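Local structure of cytochrome c (Pseudomonas aeruginosa, 6RTE) at residues P116-E121 against E215-L220; G182-S187 against G493-G498; V227-R232 against L295-G300; Q256-A261 against E291-P296; S268-V273 against V284-V289. The protein is the dihydro-heme d1 dehydrogenase NirN of heme d1 biosynthesis, an eight-bladed beta-propeller joined to a heme c-carrying cytochrome domain. All coordinates share one frame; numbering follows the deposited sequence.

How the interactions relate
Four of the contacts lie within the beta-propeller and one attaches the linker to it, and their chemistry changes with their place. Interaction 1 pins the linker from the heme c region to the propeller through an indole N-H. Interaction 2, nearest the centre of the chain, joins the last strand to strand 183-186 by rings and a proline, without hydrogen bonds. Interactions 3 and 4 both use strand 291-296 against the preceding sheet: a polar, partly exposed turn contact at one end and a buried tryptophan contact at the other. Interaction 5 pairs two strands of a single sheet by backbone bonds and closes with a salt bridge; it also hydrogen-bonds to interaction 4.

Interaction 1 of 5, residues P116-E121 against E215-L220; sequences PQWSAE and EVRAGL
The linker leading into helix 120-126 docks here on the end of an outer propeller strand, 211-217, where the chain passes on to the next sheet, and Trp118 is its anchor. The indole NE1 gives a hydrogen bond of 2.9 Å to Arg217 O, nearly straight at 163°. The oxygen lies in the plane of the indole, whereas the donor stands well above the carbonyl plane. With CG anti to the backbone N (chi1 -158°), the ring is swung from the linker onto the 217-220 backbone. Gly219 O lies over one indole face, toward its rim, and Leu220 CD2 packs 3.8 Å from Trp118 CE3. Arg217 runs across the indole at about a right angle, its CD 3.7 Å from Trp118 CZ2. Its guanidinium is too far from the ring for more than a weak cation-pi attraction; Leu220 CD2 lies over the guanidinium centre, and NH2 is bonded to Asp199 O and Leu56 O. Arg217 is thus tied both to the propeller and to the cytochrome part, its side chain about 11 Å from heme c. Leu220 divides its two methyls: CD2 goes to the indole, and CD1 meets Pro116 CB at 3.6 Å. A water strengthens the docking from the backbone side, donating to Trp118 O at 3.0 Å and to Ala218 O at 2.9 Å.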
# COMPACT_ATOMS: atom_id res chain seq x y z
N PRO A 116 -16.10 -17.51 -2.82
CA PRO A 116 -17.05 -16.55 -2.24
C PRO A 116 -17.27 -15.37 -3.17
O PRO A 116 -16.35 -14.90 -3.84
CB PRO A 116 -16.36 -16.11 -0.94
CG PRO A 116 -15.30 -17.12 -0.66
CD PRO A 116 -14.88 -17.66 -2.00
N GLN A 117 -18.51 -14.87 -3.18
CA GLN A 117 -18.91 -13.75 -4.02
C GLN A 117 -18.99 -12.44 -3.20
O GLN A 117 -19.15 -12.45 -1.98
CB GLN A 117 -20.28 -14.01 -4.65
CG GLN A 117 -20.42 -15.36 -5.33
CD GLN A 117 -19.64 -15.45 -6.61
OE1 GLN A 117 -19.95 -14.76 -7.60
NE2 GLN A 117 -18.60 -16.27 -6.61
N TRP A 118 -18.89 -11.32 -3.92
CA TRP A 118 -19.15 -10.00 -3.33
C TRP A 118 -19.74 -9.13 -4.43
O TRP A 118 -19.00 -8.52 -5.20
CB TRP A 118 -17.91 -9.39 -2.72
CG TRP A 118 -18.25 -8.35 -1.69
CD1 TRP A 118 -17.98 -7.01 -1.74
CD2 TRP A 118 -18.97 -8.57 -0.48
NE1 TRP A 118 -18.47 -6.39 -0.61
CE2 TRP A 118 -19.09 -7.33 0.17
CE3 TRP A 118 -19.51 -9.70 0.13
CZ2 TRP A 118 -19.72 -7.19 1.40
CZ3 TRP A 118 -20.15 -9.56 1.35
CH2 TRP A 118 -20.26 -8.31 1.97
N SER A 119 -21.07 -9.06 -4.48
CA SER A 119 -21.79 -8.44 -5.57
C SER A 119 -21.95 -6.94 -5.36
O SER A 119 -21.66 -6.39 -4.30
CB SER A 119 -23.17 -9.08 -5.70
OG SER A 119 -23.99 -8.67 -4.61
N ALA A 120 -22.43 -6.27 -6.42
CA ALA A 120 -22.87 -4.88 -6.29
C ALA A 120 -23.82 -4.71 -5.11
O ALA A 120 -23.71 -3.74 -4.35
CB ALA A 120 -23.54 -4.42 -7.59
N GLU A 121 -24.75 -5.65 -4.93
CA GLU A 121 -25.72 -5.56 -3.84
C GLU A 121 -25.05 -5.66 -2.47
O GLU A 121 -25.40 -4.92 -1.54
CB GLU A 121 -26.79 -6.64 -3.98
CG GLU A 121 -27.77 -6.40 -5.12
CD GLU A 121 -27.12 -6.53 -6.50
OE1 GLU A 121 -26.32 -7.48 -6.71
OE2 GLU A 121 -27.40 -5.67 -7.36
N GLU A 215 -17.66 4.73 4.84
CA GLU A 215 -16.94 3.49 4.63
C GLU A 215 -17.80 2.56 3.78
O GLU A 215 -19.03 2.61 3.83
CB GLU A 215 -16.59 2.77 5.94
CG GLU A 215 -15.76 3.61 6.92
CD GLU A 215 -15.26 2.76 8.09
OE1 GLU A 215 -16.05 2.55 9.04
OE2 GLU A 215 -14.11 2.27 8.02
N VAL A 216 -17.14 1.71 3.01
CA VAL A 216 -17.82 0.74 2.18
C VAL A 216 -16.89 -0.46 2.07
O VAL A 216 -15.67 -0.33 2.19
CB VAL A 216 -18.21 1.33 0.80
CG1 VAL A 216 -17.01 1.48 -0.14
CG2 VAL A 216 -19.32 0.52 0.14
N ARG A 217 -17.48 -1.64 1.93
CA ARG A 217 -16.70 -2.85 1.69
C ARG A 217 -16.75 -3.14 0.20
O ARG A 217 -17.78 -3.58 -0.32
CB ARG A 217 -17.21 -4.04 2.49
CG ARG A 217 -16.22 -5.22 2.39
CD ARG A 217 -16.63 -6.45 3.21
NE ARG A 217 -15.49 -7.34 3.31
CZ ARG A 217 -15.50 -8.52 3.91
NH1 ARG A 217 -16.61 -8.99 4.45
NH2 ARG A 217 -14.38 -9.24 3.94
N ALA A 218 -15.64 -2.91 -0.47
CA ALA A 218 -15.57 -3.05 -1.92
C ALA A 218 -15.25 -4.46 -2.38
O ALA A 218 -15.53 -4.79 -3.54
CB ALA A 218 -14.51 -2.08 -2.46
N GLY A 219 -14.66 -5.28 -1.53
CA GLY A 219 -14.30 -6.64 -1.91
C GLY A 219 -14.06 -7.48 -0.67
O GLY A 219 -14.34 -7.06 0.45
N LEU A 220 -13.52 -8.69 -0.90
CA LEU A 220 -13.19 -9.59 0.20
C LEU A 220 -11.70 -9.66 0.48
O LEU A 220 -11.31 -9.94 1.62
CB LEU A 220 -13.70 -11.01 -0.12
CG LEU A 220 -15.21 -11.13 -0.32
CD1 LEU A 220 -15.59 -12.57 -0.70
CD2 LEU A 220 -15.95 -10.72 0.93
O HOH W 1 -16.44 -7.00 -5.15

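Interaction 2 of 5, residues G182-S187 against G493-G498; sequences GGPKFS and GKYNVG
The Tyr495 ring carries Pro184 on one face: CD sits 3.3 Å from the ring centroid, 16° off the normal, in a CH-pi contact displaced a little toward the CE1 side. Pro184 CG lies beside it, nearer CD1 of the tyrosine. The phenol end passes the glycine before this proline, with Tyr495 OH 3.6 Å from Gly183 CA. The second ring, Phe186, has Val497 CA over a face, while its CE2 meets Val497 CG2 at 3.6 Å. Its CE1 comes within 4.0 Å of Tyr495 CB, the two aromatic side chains crossing at about a right angle. Phe186 has CG anti to its carbonyl carbon (chi1 -65°), which directs the ring across to the start of helix 497-501, where Lys500 and Ile501 also touch it. The contact is van der Waals and CH-pi packing, without hydrogen bonds between the segments. Asn496, between Tyr495 and Val497, turns the other way and caps the helix with OD1, bonded to Asn499 N. Strands 183-186 and 493-496 run nearly parallel, 15° apart, with axes 7.7 Å from each other, too far for backbone pairing. Each pairs instead within its own sheet, Lys185 with Tyr194 and Tyr495 with Val151. Closing the propeller ring in velcro fashion, the C-terminal strand completes the sheet of 150-175 and packs on the next blade's first strand.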
# COMPACT_ATOMS: atom_id res chain seq x y z
N GLY A 182 -1.61 -0.79 1.23
CA GLY A 182 -1.33 0.00 0.06
C GLY A 182 -1.02 1.46 0.30
O GLY A 182 -0.67 2.17 -0.65
N GLY A 183 -1.10 1.93 1.54
CA GLY A 183 -0.84 3.32 1.83
C GLY A 183 -2.01 4.20 1.42
O GLY A 183 -2.69 3.95 0.43
N PRO A 184 -2.25 5.26 2.18
CA PRO A 184 -3.42 6.10 1.92
C PRO A 184 -3.24 6.94 0.67
O PRO A 184 -2.12 7.29 0.28
CB PRO A 184 -3.49 7.00 3.16
CG PRO A 184 -2.06 7.15 3.56
CD PRO A 184 -1.40 5.83 3.25
N LYS A 185 -4.37 7.31 0.06
CA LYS A 185 -4.39 8.26 -1.04
C LYS A 185 -5.19 9.49 -0.63
O LYS A 185 -6.08 9.43 0.23
CB LYS A 185 -4.98 7.65 -2.31
CG LYS A 185 -4.22 6.41 -2.82
CD LYS A 185 -2.82 6.77 -3.33
CE LYS A 185 -2.24 5.62 -4.17
NZ LYS A 185 -2.12 4.36 -3.40
N PHE A 186 -4.87 10.61 -1.28
CA PHE A 186 -5.44 11.90 -0.94
C PHE A 186 -6.28 12.43 -2.09
O PHE A 186 -6.02 12.14 -3.27
CB PHE A 186 -4.35 12.91 -0.59
CG PHE A 186 -3.56 12.57 0.65
CD1 PHE A 186 -2.43 11.77 0.56
CD2 PHE A 186 -3.94 13.05 1.89
CE1 PHE A 186 -1.69 11.45 1.71
CE2 PHE A 186 -3.21 12.75 3.04
CZ PHE A 186 -2.08 11.96 2.95
N SER A 187 -7.28 13.23 -1.75
CA SER A 187 -7.92 14.08 -2.72
C SER A 187 -6.91 15.11 -3.26
O SER A 187 -5.90 15.39 -2.62
CB SER A 187 -9.10 14.79 -2.08
OG SER A 187 -8.66 15.58 -0.99
N GLY A 493 3.95 3.11 7.25
CA GLY A 493 4.14 4.30 6.44
C GLY A 493 3.62 5.55 7.13
O GLY A 493 2.73 5.49 7.98
N LYS A 494 4.23 6.69 6.77
CA LYS A 494 3.68 8.00 7.08
C LYS A 494 3.71 8.83 5.80
O LYS A 494 4.59 8.66 4.95
CB LYS A 494 4.43 8.72 8.22
CG LYS A 494 5.77 9.38 7.86
CD LYS A 494 6.84 8.38 7.43
CE LYS A 494 7.06 7.28 8.45
NZ LYS A 494 8.26 6.49 8.11
N TYR A 495 2.72 9.70 5.65
CA TYR A 495 2.41 10.30 4.36
C TYR A 495 2.12 11.77 4.57
O TYR A 495 1.15 12.13 5.25
CB TYR A 495 1.22 9.57 3.72
CG TYR A 495 1.49 8.09 3.62
CD1 TYR A 495 1.25 7.24 4.70
CD2 TYR A 495 2.03 7.54 2.47
CE1 TYR A 495 1.53 5.90 4.63
CE2 TYR A 495 2.31 6.18 2.39
CZ TYR A 495 2.05 5.37 3.47
OH TYR A 495 2.32 4.01 3.41
N ASN A 496 2.98 12.62 4.00
CA ASN A 496 2.89 14.07 4.13
C ASN A 496 1.95 14.60 3.06
O ASN A 496 2.20 14.42 1.87
CB ASN A 496 4.28 14.69 4.01
CG ASN A 496 4.27 16.19 4.23
OD1 ASN A 496 4.18 16.97 3.27
ND2 ASN A 496 4.35 16.61 5.49
N VAL A 497 0.87 15.26 3.49
CA VAL A 497 -0.11 15.82 2.56
C VAL A 497 0.59 16.60 1.45
O VAL A 497 0.39 16.35 0.25
CB VAL A 497 -1.12 16.72 3.30
CG1 VAL A 497 -1.99 17.48 2.30
CG2 VAL A 497 -1.97 15.90 4.25
N GLY A 498 1.41 17.58 1.84
CA GLY A 498 2.02 18.47 0.86
C GLY A 498 2.82 17.72 -0.19
O GLY A 498 2.71 18.00 -1.38

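Interaction 3 of 5, residues V227-R232 against L295-G300; sequences VSDDGR and LPYANG
Tyr297 OH is held twice by Asp229: it donates to OD1 at 2.5 Å and accepts from the backbone N of Asp229 at 2.9 Å, the latter bond almost straight at 174°. The carboxylate offers its anti lone pair, and OD1 lies at the ring edge, in plane. The same oxygen also pairs with His280 ND1, so the acid joins a hydroxyl and an imidazole. Asp229 CG sits between its backbone N and carbonyl carbon (chi1 80°), which curls the acid back beside its own backbone N, where OD1 and N can both meet the hydroxyl. A water forms a second bridge, donating to Asp230 OD2 and to Tyr297 O, 2.6 Å from each. The other oxygen of Asp230 works within its own loop: OD1 takes Ser228 OG at 2.6 Å and Arg232 N at 3.1 Å. The second of these bonds makes an Asx turn and braces the type I turn Ser228-Gly231. Behind the polar rim, Ser228 CB packs over the centre of the Tyr297 ring, 3.6 Å from the centroid, in a CH-pi contact. Asp230 slides past the ring in the opposite direction, and Arg232 NH1 only brushes Gly300 CA at the outer border. Gly300 ends a second type I turn, begun by Tyr297. The contact thus sets the turn between strands 221-227 and 233-238 against the exit of strand 291-296 in the next sheet, with Phe282 of strand 281-286 touching both Ser228 and the tyrosine ring.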
# COMPACT_ATOMS: atom_id res chain seq x y z
N VAL A 227 -7.08 7.32 -6.48
CA VAL A 227 -8.03 8.43 -6.58
C VAL A 227 -7.73 9.19 -7.86
O VAL A 227 -6.56 9.47 -8.16
CB VAL A 227 -7.94 9.35 -5.35
CG1 VAL A 227 -8.97 10.51 -5.42
CG2 VAL A 227 -8.13 8.52 -4.07
N SER A 228 -8.77 9.50 -8.63
CA SER A 228 -8.57 10.21 -9.88
C SER A 228 -8.06 11.61 -9.60
O SER A 228 -8.31 12.18 -8.52
CB SER A 228 -9.87 10.25 -10.70
OG SER A 228 -10.95 10.90 -10.02
N ASP A 229 -7.30 12.17 -10.55
CA ASP A 229 -6.63 13.44 -10.29
C ASP A 229 -7.59 14.61 -10.27
O ASP A 229 -7.21 15.70 -9.79
CB ASP A 229 -5.51 13.69 -11.32
CG ASP A 229 -6.03 14.23 -12.65
OD1 ASP A 229 -6.52 13.43 -13.48
OD2 ASP A 229 -5.93 15.46 -12.87
N ASP A 230 -8.81 14.45 -10.76
CA ASP A 230 -9.85 15.45 -10.61
C ASP A 230 -10.66 15.27 -9.34
O ASP A 230 -11.60 16.04 -9.10
CB ASP A 230 -10.78 15.46 -11.83
CG ASP A 230 -11.50 14.13 -12.05
OD1 ASP A 230 -11.39 13.22 -11.20
OD2 ASP A 230 -12.17 13.99 -13.11
N GLY A 231 -10.35 14.25 -8.53
CA GLY A 231 -11.00 14.05 -7.25
C GLY A 231 -12.35 13.37 -7.29
O GLY A 231 -12.98 13.23 -6.25
N ARG A 232 -12.82 12.94 -8.46
CA ARG A 232 -14.18 12.43 -8.56
C ARG A 232 -14.32 10.95 -8.20
O ARG A 232 -15.37 10.55 -7.68
CB ARG A 232 -14.73 12.62 -9.98
CG ARG A 232 -14.91 14.08 -10.40
CD ARG A 232 -15.38 14.20 -11.83
NE ARG A 232 -16.76 13.74 -12.03
CZ ARG A 232 -17.32 13.54 -13.22
NH1 ARG A 232 -16.62 13.75 -14.32
NH2 ARG A 232 -18.58 13.14 -13.31
N LEU A 295 -7.80 3.12 -17.96
CA LEU A 295 -9.20 3.53 -17.88
C LEU A 295 -9.27 5.06 -17.84
O LEU A 295 -9.13 5.65 -16.75
CB LEU A 295 -9.87 2.93 -16.65
CG LEU A 295 -10.08 1.41 -16.67
CD1 LEU A 295 -8.84 0.66 -16.16
CD2 LEU A 295 -11.28 1.03 -15.85
N PRO A 296 -9.47 5.73 -18.97
CA PRO A 296 -9.55 7.19 -18.94
C PRO A 296 -10.81 7.71 -18.28
O PRO A 296 -11.90 7.13 -18.41
CB PRO A 296 -9.51 7.58 -20.43
CG PRO A 296 -10.05 6.40 -21.13
CD PRO A 296 -9.57 5.21 -20.34
N TYR A 297 -10.68 8.84 -17.58
CA TYR A 297 -11.83 9.45 -16.91
C TYR A 297 -12.03 10.93 -17.25
O TYR A 297 -12.91 11.56 -16.66
CB TYR A 297 -11.73 9.29 -15.38
CG TYR A 297 -10.42 9.74 -14.77
CD1 TYR A 297 -10.13 11.09 -14.61
CD2 TYR A 297 -9.49 8.81 -14.35
CE1 TYR A 297 -8.93 11.50 -14.06
CE2 TYR A 297 -8.28 9.21 -13.80
CZ TYR A 297 -8.01 10.55 -13.66
OH TYR A 297 -6.81 10.93 -13.12
N ALA A 298 -11.28 11.49 -18.20
CA ALA A 298 -11.52 12.88 -18.59
C ALA A 298 -12.96 13.09 -19.04
O ALA A 298 -13.56 14.13 -18.76
CB ALA A 298 -10.56 13.31 -19.72
N ASN A 299 -13.54 12.11 -19.73
CA ASN A 299 -14.89 12.26 -20.26
C ASN A 299 -15.95 11.63 -19.37
O ASN A 299 -17.12 11.58 -19.77
CB ASN A 299 -14.95 11.68 -21.66
CG ASN A 299 -14.27 12.57 -22.67
OD1 ASN A 299 -13.18 12.27 -23.15
ND2 ASN A 299 -14.90 13.68 -23.00
N GLY A 300 -15.60 11.20 -18.16
CA GLY A 300 -16.59 10.71 -17.23
C GLY A 300 -16.17 9.42 -16.57
O GLY A 300 -15.02 8.98 -16.66
O HOH W 2 -13.81 12.39 -14.33

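Interaction 4 of 5, residues Q256-A261 against E291-P296; sequences QVIPAA and ELWELP
Trp293 forms the tight part of this contact, its six-membered ring pushed edge-on against the backbone of Pro259-Ala261. Ala261 O is 3.2 Å from Trp293 CZ2 and Pro259 O is 3.5 Å from CH2, both oxygens near the ring plane, while Ala260 CA lies at 3.8 Å from CH2. Trp293 CG, anti to the carbonyl carbon (chi1 -72°), carries the ring off strand 291-296 toward the neighbouring sheet. Its orientation is fixed from the other edge: NE1 donates to Glu291 OE1 at 2.9 Å, 167° at the hydrogen, with the acceptor in the ring plane. Glu291 is itself held, OE2 by Ala263 N and OE1 by a salt bridge from Arg307, which also donates to Ala261 O. Farther along, the packing is looser and purely apolar. Ile258 CG2 touches Trp293 CZ3 at 4.0 Å, the two side chains sliding past each other, and Ile258 CD1 meets Leu295 CD2 tip to tip, again at 4.0 Å. Pro259 lies on the solvent side, its ring turned away from strand 291-296 and only its carbonyl engaged. The two strands, 12.5 Å apart at their axes and 157° from parallel, belong to successive propeller sheets and are not paired with each other; the tryptophan side chain spans the gap to the backbone of 259-261. Carbonyl oxygens facing aromatic C-H groups imply a weakly polar edge contact, probably favoured by the partial positive charge on the ring hydrogens, with the directional bonds left to Glu291 and Arg307.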
# COMPACT_ATOMS: atom_id res chain seq x y z
N GLN A 256 -19.75 1.33 -10.22
CA GLN A 256 -19.80 0.17 -11.10
C GLN A 256 -18.74 -0.85 -10.70
O GLN A 256 -17.62 -0.49 -10.34
CB GLN A 256 -19.60 0.60 -12.57
CG GLN A 256 -20.17 -0.38 -13.59
CD GLN A 256 -20.18 0.20 -15.01
OE1 GLN A 256 -20.56 1.35 -15.22
NE2 GLN A 256 -19.77 -0.61 -15.98
N VAL A 257 -19.12 -2.13 -10.77
CA VAL A 257 -18.22 -3.26 -10.56
C VAL A 257 -17.70 -3.68 -11.93
O VAL A 257 -18.50 -4.00 -12.83
CB VAL A 257 -18.93 -4.43 -9.87
CG1 VAL A 257 -18.00 -5.64 -9.75
CG2 VAL A 257 -19.45 -4.01 -8.50
N ILE A 258 -16.39 -3.66 -12.11
CA ILE A 258 -15.78 -4.03 -13.39
C ILE A 258 -15.03 -5.35 -13.25
O ILE A 258 -13.94 -5.37 -12.67
CB ILE A 258 -14.85 -2.92 -13.91
CG1 ILE A 258 -15.57 -1.57 -13.97
CG2 ILE A 258 -14.32 -3.30 -15.29
CD1 ILE A 258 -14.64 -0.38 -14.21
N PRO A 259 -15.56 -6.47 -13.74
CA PRO A 259 -14.83 -7.74 -13.62
C PRO A 259 -13.50 -7.67 -14.37
O PRO A 259 -13.41 -7.11 -15.46
CB PRO A 259 -15.78 -8.77 -14.27
CG PRO A 259 -17.15 -8.11 -14.25
CD PRO A 259 -16.88 -6.63 -14.39
N ALA A 260 -12.46 -8.21 -13.75
CA ALA A 260 -11.14 -8.21 -14.37
C ALA A 260 -11.01 -9.49 -15.19
O ALA A 260 -10.92 -10.60 -14.64
CB ALA A 260 -10.04 -8.09 -13.31
N ALA A 261 -11.06 -9.34 -16.51
CA ALA A 261 -10.96 -10.48 -17.41
C ALA A 261 -10.29 -9.99 -18.69
O ALA A 261 -10.52 -8.85 -19.11
CB ALA A 261 -12.34 -11.08 -17.70
N GLU A 291 -2.52 -8.83 -20.13
CA GLU A 291 -3.08 -7.52 -20.45
C GLU A 291 -2.76 -6.55 -19.33
O GLU A 291 -2.65 -6.93 -18.17
CB GLU A 291 -4.60 -7.56 -20.61
CG GLU A 291 -5.09 -7.93 -21.99
CD GLU A 291 -6.60 -8.00 -22.07
OE1 GLU A 291 -7.30 -7.39 -21.22
OE2 GLU A 291 -7.07 -8.66 -23.01
N LEU A 292 -2.61 -5.29 -19.70
CA LEU A 292 -2.71 -4.20 -18.74
C LEU A 292 -3.73 -3.22 -19.29
O LEU A 292 -3.97 -3.15 -20.50
CB LEU A 292 -1.37 -3.52 -18.48
CG LEU A 292 -0.70 -2.67 -19.54
CD1 LEU A 292 -1.15 -1.23 -19.42
CD2 LEU A 292 0.81 -2.76 -19.41
N TRP A 293 -4.36 -2.49 -18.38
CA TRP A 293 -5.51 -1.65 -18.70
C TRP A 293 -5.19 -0.20 -18.40
O TRP A 293 -4.51 0.11 -17.41
CB TRP A 293 -6.73 -2.07 -17.89
CG TRP A 293 -7.39 -3.37 -18.28
CD1 TRP A 293 -7.00 -4.26 -19.25
CD2 TRP A 293 -8.58 -3.91 -17.69
NE1 TRP A 293 -7.87 -5.31 -19.29
CE2 TRP A 293 -8.85 -5.13 -18.35
CE3 TRP A 293 -9.44 -3.48 -16.67
CZ2 TRP A 293 -9.95 -5.92 -18.03
CZ3 TRP A 293 -10.54 -4.28 -16.35
CH2 TRP A 293 -10.78 -5.48 -17.02
N GLU A 294 -5.68 0.69 -19.26
CA GLU A 294 -5.82 2.11 -18.94
C GLU A 294 -7.31 2.43 -18.99
O GLU A 294 -8.00 2.03 -19.93
CB GLU A 294 -5.04 3.00 -19.91
CG GLU A 294 -5.05 4.47 -19.54
CD GLU A 294 -4.17 5.32 -20.44
OE1 GLU A 294 -3.78 4.85 -21.53
OE2 GLU A 294 -3.87 6.47 -20.06
N LEU A 295 -7.80 3.12 -17.96
CA LEU A 295 -9.20 3.53 -17.88
C LEU A 295 -9.27 5.06 -17.84
O LEU A 295 -9.13 5.65 -16.75
CB LEU A 295 -9.87 2.93 -16.65
CG LEU A 295 -10.08 1.41 -16.67
CD1 LEU A 295 -8.84 0.66 -16.16
CD2 LEU A 295 -11.28 1.03 -15.85
N PRO A 296 -9.47 5.73 -18.97
CA PRO A 296 -9.55 7.19 -18.94
C PRO A 296 -10.81 7.71 -18.28
O PRO A 296 -11.90 7.13 -18.41
CB PRO A 296 -9.51 7.58 -20.43
CG PRO A 296 -10.05 6.40 -21.13
CD PRO A 296 -9.57 5.21 -20.34

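Interaction 5 of 5, residues S268-V273 against V284-V289; sequences SRVSAV and VALKDV
Strands 270-273 and 284-286 pair antiparallel with a classic beta bulge: Ser271 and Ala272 both face Ala285, whose O accepts from Ser271 N at 2.7 Å and weakly from Ala272 N at 3.4 Å. Ala285 N returns a bond to Ala272 O. On one face of the sheet, Val270 CG1 meets Val284 CG1 at 3.7 Å and Val270 CG2 reaches Leu286 CD2, against Leu244 and Trp293. This is the hairpin formed by the two inner strands of a four-stranded propeller blade, 270-276 being the one toward the central axis. At its open end, in a salt bridge, Arg269 grips Asp288 side-on, NE to OD2 at 3.0 Å and NH2 to OD1 at 2.9 Å, both oxygens offering syn lone pairs, with the two planes 7° apart. Asp288 OD2 also accepts from Arg269 N on its anti side. Lys287 CG lies over a guanidinium face, 3.5 Å from Arg269 NH2. Ser268, OG anti to its backbone N (chi1 178°), accepts from Asp288 N and donates to Arg269 O, which Lys287 N reaches from the opposite face at 2.9 Å.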
# COMPACT_ATOMS: atom_id res chain seq x y z
N SER A 268 -9.04 -12.71 -13.90
CA SER A 268 -7.77 -12.34 -13.31
C SER A 268 -7.97 -11.60 -12.00
O SER A 268 -8.97 -10.90 -11.81
CB SER A 268 -6.94 -11.46 -14.26
OG SER A 268 -5.72 -11.06 -13.67
N ARG A 269 -6.99 -11.75 -11.11
CA ARG A 269 -6.85 -10.85 -9.98
C ARG A 269 -6.26 -9.52 -10.46
O ARG A 269 -5.53 -9.47 -11.45
CB ARG A 269 -5.92 -11.46 -8.93
CG ARG A 269 -6.43 -12.76 -8.33
CD ARG A 269 -5.35 -13.46 -7.50
NE ARG A 269 -4.28 -13.99 -8.35
CZ ARG A 269 -3.20 -14.60 -7.90
NH1 ARG A 269 -3.04 -14.78 -6.59
NH2 ARG A 269 -2.29 -15.04 -8.75
N VAL A 270 -6.61 -8.44 -9.77
CA VAL A 270 -5.98 -7.15 -10.00
C VAL A 270 -4.79 -7.05 -9.07
O VAL A 270 -4.93 -7.19 -7.86
CB VAL A 270 -6.96 -5.99 -9.76
CG1 VAL A 270 -6.22 -4.66 -9.87
CG2 VAL A 270 -8.11 -6.03 -10.77
N SER A 271 -3.61 -6.79 -9.64
CA SER A 271 -2.43 -6.65 -8.80
C SER A 271 -2.36 -5.28 -8.13
O SER A 271 -2.09 -5.19 -6.92
CB SER A 271 -1.17 -6.90 -9.62
OG SER A 271 -0.05 -6.80 -8.77
N ALA A 272 -2.61 -4.21 -8.88
CA ALA A 272 -2.54 -2.86 -8.33
C ALA A 272 -3.20 -1.89 -9.30
O ALA A 272 -3.18 -2.10 -10.52
CB ALA A 272 -1.09 -2.44 -8.06
N VAL A 273 -3.76 -0.80 -8.74
CA VAL A 273 -4.32 0.30 -9.51
C VAL A 273 -3.49 1.54 -9.24
O VAL A 273 -2.97 1.73 -8.14
CB VAL A 273 -5.81 0.54 -9.17
CG1 VAL A 273 -6.65 -0.69 -9.52
CG2 VAL A 273 -6.01 0.90 -7.68
N VAL A 284 -4.06 -0.07 -14.63
CA VAL A 284 -4.35 -1.26 -13.84
C VAL A 284 -3.39 -2.38 -14.23
O VAL A 284 -3.28 -2.73 -15.42
CB VAL A 284 -5.82 -1.71 -14.02
CG1 VAL A 284 -6.11 -2.96 -13.18
CG2 VAL A 284 -6.77 -0.57 -13.66
N ALA A 285 -2.73 -2.96 -13.24
CA ALA A 285 -1.89 -4.14 -13.41
C ALA A 285 -2.70 -5.39 -13.09
O ALA A 285 -3.31 -5.47 -12.01
CB ALA A 285 -0.67 -4.08 -12.50
N LEU A 286 -2.71 -6.34 -14.01
CA LEU A 286 -3.47 -7.58 -13.87
C LEU A 286 -2.54 -8.76 -13.59
O LEU A 286 -1.56 -8.99 -14.30
CB LEU A 286 -4.30 -7.86 -15.13
CG LEU A 286 -5.38 -6.82 -15.38
CD1 LEU A 286 -6.07 -7.07 -16.71
CD2 LEU A 286 -6.42 -6.80 -14.23
N LYS A 287 -2.90 -9.54 -12.57
CA LYS A 287 -2.02 -10.59 -12.06
C LYS A 287 -1.92 -11.78 -13.01
O LYS A 287 -0.84 -12.35 -13.17
CB LYS A 287 -2.55 -11.04 -10.69
CG LYS A 287 -1.61 -11.82 -9.85
CD LYS A 287 -0.45 -10.97 -9.40
CE LYS A 287 0.53 -11.81 -8.61
NZ LYS A 287 1.89 -11.24 -8.70
N ASP A 288 -3.02 -12.16 -13.66
CA ASP A 288 -3.14 -13.51 -14.22
C ASP A 288 -3.41 -13.56 -15.71
O ASP A 288 -3.62 -14.65 -16.26
CB ASP A 288 -4.25 -14.27 -13.49
CG ASP A 288 -4.03 -14.30 -12.01
OD1 ASP A 288 -2.97 -14.82 -11.59
OD2 ASP A 288 -4.89 -13.77 -11.28
N VAL A 289 -3.39 -12.42 -16.40
CA VAL A 289 -3.58 -12.40 -17.84
C VAL A 289 -2.50 -11.52 -18.47
O VAL A 289 -1.86 -10.71 -17.80
CB VAL A 289 -4.99 -11.89 -18.23
CG1 VAL A 289 -6.05 -12.92 -17.82
CG2 VAL A 289 -5.27 -10.54 -17.59